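Long-range contacts in unsaturated chondroitin disaccharide hydrolase (Streptococcus agalactiae, PDB 3ANI), which hydrolyses unsaturated chondroitin, hyaluronan and heparin disaccharides, releasing the unsaturated uronic acid and preferring sulfated glycosaminoglycan substrates: residues 37-42 and 354-359; 252-257 and 315-320. The protein carries 1 engineered substitution. All blocks are in the same frame, centred on the assembly; numbering follows the deposited sequence.

Contact 1 of 2, residues 37-42 and 354-359; sequences LKQLYI and AGRPLL
Q39 reaches out of helix 26-47 and lays its amide along the backbone of the 354-359 loop at R356, and the tight half of this contact is built on it. Its CG stands anti to the backbone N (chi1 -174°) and the chain then bends at chi2 (63°), which turns the amide along the loop instead of driving it straight in. On one side OE1 lies 3.5 Å from R356 CB; on the other, NE2 comes within 3.3 Å of R356 O, but the angle is too poor for a hydrogen bond. NE2 is instead held by N43 OD1 and I353 O. N43, one turn further along the helix, also receives G355 N and donates through ND2 to R356 O, so two neighbouring amide side chains of the helix grip the bend of the loop.

Q39 also supplies an apolar contact, its CB meeting L358 CD2 at 3.9 Å, while its CG lies against the carbonyl of R356, 3.5 Å from R356 O. Helix 26-47 belongs to the all-helical framework of a family 88 glycoside hydrolase, an (alpha/alpha)6 barrel of the six-hairpin clan, and the loop that packs on it leads from helix 329-347 to strand 362-363.

Packing slackens at the L40 and L358 end. L40 CD1 and L358 CD2 are 4.5 Å apart, a distant apolar approach, while L40 also touches W74 and A81 of helix 71-85. At the other end, where I42 and A354 form a partly exposed edge, one methyl still sits close against the loop backbone: the CG2 branch of I42, anti to its own N, comes to 3.5 Å from A354 CA but only to 4.1 Å from A354 CB. The guanidinium of R356 leads off from the helix, with NH1 bonded to N349 OD1.

Contact 2 of 2, residues 252-257 and 315-320; sequences GIYGIP and IHEMLK
P257 carries the largest buried surface of this contact, and its CB is the point where the side chains of E317 and M318 converge. That atom lies 3.8 Å from M318 N and 3.9 Å from M318 SD; the M318 chain, bent at chi2 (77°) and chi3 (-77°), folds its thioether back against the proline. Helix 246-263 is kinked at this position, because N of P257 makes no bond to the preceding turn, and here the two backbones approach most closely, with CA of P257 and CA of M318 5.1 Å apart.

E317 comes second. Its CG packs 3.9 Å from P257 CB, while its CB meets the edge of the Y254 ring, near the ring plane, at 4.1 Å from CE2. Beyond these apolar methylenes the buried carboxylate is held by charge: K320 NZ reaches OE2 at 3.0 Å on the syn side, 31° out of the carboxylate plane, and R389 of helix 377-391 forms a second salt bridge to the same oxygen. R389 also bonds Y254 OH, so one arginine links the hydroxyl of Y254 to the carboxylate of E317.

One helical turn earlier the backbones stand further apart, CA of I253 being 6.9 Å from CA of I315; there the two isoleucine side chains run alongside each other in a common direction, CG2 of I253 against CG1 of I315. The pairing of I253 with I315 and P257 with M318 shows that the helices run in the same sense. The side chain of Y254 lies about 6 Å from that of W251, which binds substrate. Side-by-side helices running in the same sense are what neighbouring helices of one layer of an (alpha/alpha)6 barrel show, and the pair is consistent with that fold.

From the N terminus, the chain forms helix 26-47 early, after the short helix 16-19, and its residues 37-42 wait until 354-359 to be met; contact 1 thus closes a loop of 311 intervening residues, 171 of them helical. Within that span, contact 2 joins helix 246-263 to helix 305-318 across 57 residues, so the two closures nest and do not cross. Their centres are 27 Å apart on opposite sides of the chain's centre, and their nearest atoms remain about 13 Å from each other. Contact 1 brings an early helix to a late loop, far from annotated sites; contact 2 joins two helices closer to the substrate-binding residues. Helix 377-391 borders both.

Contact 1 of 2, residues 37-42 and 354-359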
loop_
_atom_site.group_PDB
_atom_site.type_symbol
_atom_site.label_atom_id
_atom_site.label_comp_id
_atom_site.label_asym_id
_atom_site.label_seq_id
_atom_site.Cartn_x
_atom_site.Cartn_y
_atom_site.Cartn_z
ATOM N N LEU A 37 -10.839 -5.392 -14.214
ATOM C CA LEU A 37 -12.065 -6.035 -13.763
ATOM C C LEU A 37 -12.383 -7.335 -14.490
ATOM O O LEU A 37 -12.883 -8.275 -13.872
ATOM C CB LEU A 37 -13.247 -5.071 -13.851
ATOM C CG LEU A 37 -13.626 -4.376 -12.543
ATOM C CD1 LEU A 37 -12.455 -3.621 -11.934
ATOM C CD2 LEU A 37 -14.797 -3.449 -12.788
ATOM N N LYS A 38 -12.092 -7.387 -15.790
ATOM C CA LYS A 38 -12.192 -8.631 -16.558
ATOM C C LYS A 38 -11.394 -9.737 -15.879
ATOM O O LYS A 38 -11.923 -10.812 -15.621
ATOM C CB LYS A 38 -11.686 -8.436 -17.990
ATOM C CG LYS A 38 -12.706 -7.868 -18.962
ATOM C CD LYS A 38 -12.107 -7.828 -20.363
ATOM C CE LYS A 38 -13.182 -7.730 -21.440
ATOM N NZ LYS A 38 -12.666 -8.155 -22.786
ATOM N N GLN A 39 -10.127 -9.455 -15.574
ATOM C CA GLN A 39 -9.264 -10.392 -14.856
ATOM C C GLN A 39 -9.812 -10.722 -13.472
ATOM O O GLN A 39 -9.688 -11.857 -13.002
ATOM C CB GLN A 39 -7.840 -9.837 -14.733
ATOM C CG GLN A 39 -6.839 -10.811 -14.123
ATOM C CD GLN A 39 -6.657 -12.053 -14.976
ATOM O OE1 GLN A 39 -6.253 -11.968 -16.134
ATOM N NE2 GLN A 39 -6.958 -13.215 -14.406
ATOM N N LEU A 40 -10.412 -9.728 -12.824
ATOM C CA LEU A 40 -10.993 -9.919 -11.493
ATOM C C LEU A 40 -12.193 -10.865 -11.520
ATOM O O LEU A 40 -12.321 -11.735 -10.657
ATOM C CB LEU A 40 -11.398 -8.576 -10.887
ATOM C CG LEU A 40 -11.323 -8.486 -9.368
ATOM C CD1 LEU A 40 -9.871 -8.595 -8.902
ATOM C CD2 LEU A 40 -11.955 -7.188 -8.889
ATOM N N TYR A 41 -13.068 -10.681 -12.509
ATOM C CA TYR A 41 -14.228 -11.550 -12.696
ATOM C C TYR A 41 -13.818 -12.983 -13.049
ATOM O O TYR A 41 -14.460 -13.940 -12.616
ATOM C CB TYR A 41 -15.187 -10.968 -13.735
ATOM C CG TYR A 41 -16.121 -9.924 -13.164
ATOM C CD1 TYR A 41 -15.778 -8.571 -13.171
ATOM C CD2 TYR A 41 -17.344 -10.288 -12.605
ATOM C CE1 TYR A 41 -16.631 -7.605 -12.642
ATOM C CE2 TYR A 41 -18.204 -9.330 -12.071
ATOM C CZ TYR A 41 -17.841 -7.991 -12.095
ATOM O OH TYR A 41 -18.683 -7.038 -11.568
ATOM N N ILE A 42 -12.731 -13.118 -13.804
ATOM C CA ILE A 42 -12.168 -14.431 -14.118
ATOM C C ILE A 42 -11.607 -15.113 -12.864
ATOM O O ILE A 42 -11.792 -16.314 -12.670
ATOM C CB ILE A 42 -11.103 -14.340 -15.241
ATOM C CG1 ILE A 42 -11.779 -14.050 -16.580
ATOM C CG2 ILE A 42 -10.298 -15.626 -15.341
ATOM C CD1 ILE A 42 -10.833 -13.538 -17.644
ATOM N N ALA A 354 -7.262 -17.455 -16.170
ATOM C CA ALA A 354 -7.514 -17.716 -14.754
ATOM C C ALA A 354 -6.225 -17.701 -13.938
ATOM O O ALA A 354 -5.242 -18.344 -14.309
ATOM C CB ALA A 354 -8.233 -19.053 -14.583
ATOM N N GLY A 355 -6.233 -16.953 -12.839
ATOM C CA GLY A 355 -5.101 -16.917 -11.911
ATOM C C GLY A 355 -4.054 -15.842 -12.160
ATOM O O GLY A 355 -3.176 -15.628 -11.319
ATOM N N ARG A 356 -4.134 -15.179 -13.314
ATOM C CA ARG A 356 -3.220 -14.080 -13.654
ATOM C C ARG A 356 -3.450 -12.858 -12.749
ATOM O O ARG A 356 -4.566 -12.650 -12.265
ATOM C CB ARG A 356 -3.372 -13.681 -15.131
ATOM C CG ARG A 356 -2.864 -14.716 -16.131
ATOM C CD ARG A 356 -1.357 -14.641 -16.356
ATOM N NE ARG A 356 -0.983 -13.458 -17.131
ATOM C CZ ARG A 356 0.229 -13.228 -17.628
ATOM N NH1 ARG A 356 0.461 -12.114 -18.313
ATOM N NH2 ARG A 356 1.208 -14.102 -17.447
ATOM N N PRO A 357 -2.396 -12.052 -12.512
ATOM C CA PRO A 357 -2.556 -10.868 -11.666
ATOM C C PRO A 357 -3.016 -9.654 -12.479
ATOM O O PRO A 357 -3.075 -9.724 -13.705
ATOM C CB PRO A 357 -1.140 -10.645 -11.132
ATOM C CG PRO A 357 -0.243 -11.152 -12.225
ATOM C CD PRO A 357 -1.012 -12.184 -13.013
ATOM N N LEU A 358 -3.345 -8.556 -11.801
ATOM C CA LEU A 358 -3.694 -7.311 -12.487
ATOM C C LEU A 358 -2.425 -6.627 -12.988
ATOM O O LEU A 358 -2.408 -6.029 -14.070
ATOM C CB LEU A 358 -4.457 -6.368 -11.554
ATOM C CG LEU A 358 -5.717 -6.862 -10.844
ATOM C CD1 LEU A 358 -6.314 -5.750 -9.992
ATOM C CD2 LEU A 358 -6.742 -7.394 -11.836
ATOM N N LEU A 359 -1.366 -6.746 -12.191
ATOM C CA LEU A 359 -0.111 -6.056 -12.434
ATOM C C LEU A 359 1.084 -7.012 -12.340
ATOM O O LEU A 359 1.257 -7.722 -11.344
ATOM C CB LEU A 359 0.036 -4.912 -11.430
ATOM C CG LEU A 359 0.966 -3.748 -11.768
ATOM C CD1 LEU A 359 0.381 -2.891 -12.904
ATOM C CD2 LEU A 359 1.196 -2.907 -10.522
#

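Contact 2 of 2, residues 252-257 and 315-320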
loop_
_atom_site.group_PDB
_atom_site.type_symbol
_atom_site.label_atom_id
_atom_site.label_comp_id
_atom_site.label_asym_id
_atom_site.label_seq_id
_atom_site.Cartn_x
_atom_site.Cartn_y
_atom_site.Cartn_z
ATOM N N GLY A 252 6.226 4.742 3.153
ATOM C CA GLY A 252 6.349 6.092 3.713
ATOM C C GLY A 252 5.591 7.147 2.919
ATOM O O GLY A 252 4.897 7.986 3.496
ATOM N N ILE A 253 5.713 7.097 1.592
ATOM C CA ILE A 253 5.070 8.065 0.706
ATOM C C ILE A 253 3.540 8.057 0.831
ATOM O O ILE A 253 2.894 9.082 0.636
ATOM C CB ILE A 253 5.476 7.826 -0.771
ATOM C CG1 ILE A 253 6.983 8.065 -0.952
ATOM C CG2 ILE A 253 4.648 8.715 -1.732
ATOM C CD1 ILE A 253 7.521 7.655 -2.322
ATOM N N TYR A 254 2.975 6.896 1.147
ATOM C CA TYR A 254 1.540 6.759 1.342
ATOM C C TYR A 254 1.162 6.825 2.828
ATOM O O TYR A 254 0.154 7.442 3.191
ATOM C CB TYR A 254 1.038 5.457 0.693
ATOM C CG TYR A 254 -0.473 5.344 0.538
ATOM C CD1 TYR A 254 -1.071 4.111 0.290
ATOM C CD2 TYR A 254 -1.300 6.467 0.636
ATOM C CE1 TYR A 254 -2.452 3.995 0.140
ATOM C CE2 TYR A 254 -2.681 6.365 0.486
ATOM C CZ TYR A 254 -3.252 5.126 0.244
ATOM O OH TYR A 254 -4.619 5.029 0.098
ATOM N N GLY A 255 1.975 6.204 3.681
ATOM C CA GLY A 255 1.730 6.202 5.116
ATOM C C GLY A 255 1.676 7.592 5.723
ATOM O O GLY A 255 0.858 7.842 6.610
ATOM N N ILE A 256 2.536 8.496 5.242
ATOM C CA ILE A 256 2.608 9.866 5.769
ATOM C C ILE A 256 1.326 10.686 5.531
ATOM O O ILE A 256 0.724 11.147 6.496
ATOM C CB ILE A 256 3.892 10.631 5.304
ATOM C CG1 ILE A 256 5.123 10.098 6.036
ATOM C CG2 ILE A 256 3.765 12.130 5.561
ATOM C CD1 ILE A 256 6.410 10.196 5.225
ATOM N N PRO A 257 0.901 10.860 4.264
ATOM C CA PRO A 257 -0.338 11.615 4.026
ATOM C C PRO A 257 -1.578 11.008 4.685
ATOM O O PRO A 257 -2.521 11.732 4.992
ATOM C CB PRO A 257 -0.487 11.592 2.496
ATOM C CG PRO A 257 0.439 10.545 2.015
ATOM C CD PRO A 257 1.553 10.482 2.996
ATOM N N ILE A 315 1.047 10.000 -3.309
ATOM C CA ILE A 315 1.108 11.300 -3.976
ATOM C C ILE A 315 -0.297 11.849 -4.239
ATOM O O ILE A 315 -0.568 13.013 -3.956
ATOM C CB ILE A 315 1.919 11.222 -5.291
ATOM C CG1 ILE A 315 3.355 10.777 -4.994
ATOM C CG2 ILE A 315 1.927 12.572 -6.018
ATOM C CD1 ILE A 315 4.138 10.395 -6.218
ATOM N N HIS A 316 -1.191 11.004 -4.754
ATOM C CA HIS A 316 -2.579 11.392 -4.986
ATOM C C HIS A 316 -3.241 11.854 -3.692
ATOM O O HIS A 316 -3.989 12.838 -3.685
ATOM C CB HIS A 316 -3.379 10.245 -5.628
ATOM C CG HIS A 316 -4.835 10.555 -5.823
ATOM N ND1 HIS A 316 -5.357 10.965 -7.033
ATOM C CD2 HIS A 316 -5.875 10.528 -4.955
ATOM C CE1 HIS A 316 -6.655 11.173 -6.904
ATOM N NE2 HIS A 316 -6.993 10.922 -5.651
ATOM N N GLU A 317 -2.957 11.145 -2.600
ATOM C CA GLU A 317 -3.515 11.499 -1.299
ATOM C C GLU A 317 -2.975 12.830 -0.782
ATOM O O GLU A 317 -3.742 13.705 -0.387
ATOM C CB GLU A 317 -3.291 10.378 -0.272
ATOM C CG GLU A 317 -3.975 10.626 1.081
ATOM C CD GLU A 317 -5.500 10.677 0.993
ATOM O OE1 GLU A 317 -6.128 11.312 1.879
ATOM O OE2 GLU A 317 -6.073 10.079 0.050
ATOM N N MET A 318 -1.658 12.986 -0.807
ATOM C CA MET A 318 -1.028 14.203 -0.316
ATOM C C MET A 318 -1.486 15.444 -1.102
ATOM O O MET A 318 -1.643 16.527 -0.523
ATOM C CB MET A 318 0.503 14.057 -0.337
ATOM C CG MET A 318 1.273 15.189 0.345
ATOM S SD MET A 318 1.262 15.097 2.146
ATOM C CE MET A 318 -0.387 15.682 2.540
ATOM N N LEU A 319 -1.735 15.275 -2.403
ATOM C CA LEU A 319 -2.144 16.401 -3.259
ATOM C C LEU A 319 -3.491 17.012 -2.906
ATOM O O LEU A 319 -3.800 18.134 -3.310
ATOM C CB LEU A 319 -2.116 16.011 -4.740
ATOM C CG LEU A 319 -0.716 15.882 -5.346
ATOM C CD1 LEU A 319 -0.786 15.136 -6.669
ATOM C CD2 LEU A 319 -0.051 17.238 -5.508
ATOM N N LYS A 320 -4.288 16.279 -2.138
ATOM C CA LYS A 320 -5.524 16.824 -1.592
ATOM C C LYS A 320 -5.236 17.939 -0.586
ATOM O O LYS A 320 -6.071 18.812 -0.385
ATOM C CB LYS A 320 -6.350 15.721 -0.924
ATOM C CG LYS A 320 -6.773 14.599 -1.857
ATOM C CD LYS A 320 -7.338 13.433 -1.066
ATOM C CE LYS A 320 -7.845 12.336 -1.989
ATOM N NZ LYS A 320 -8.495 11.237 -1.211
#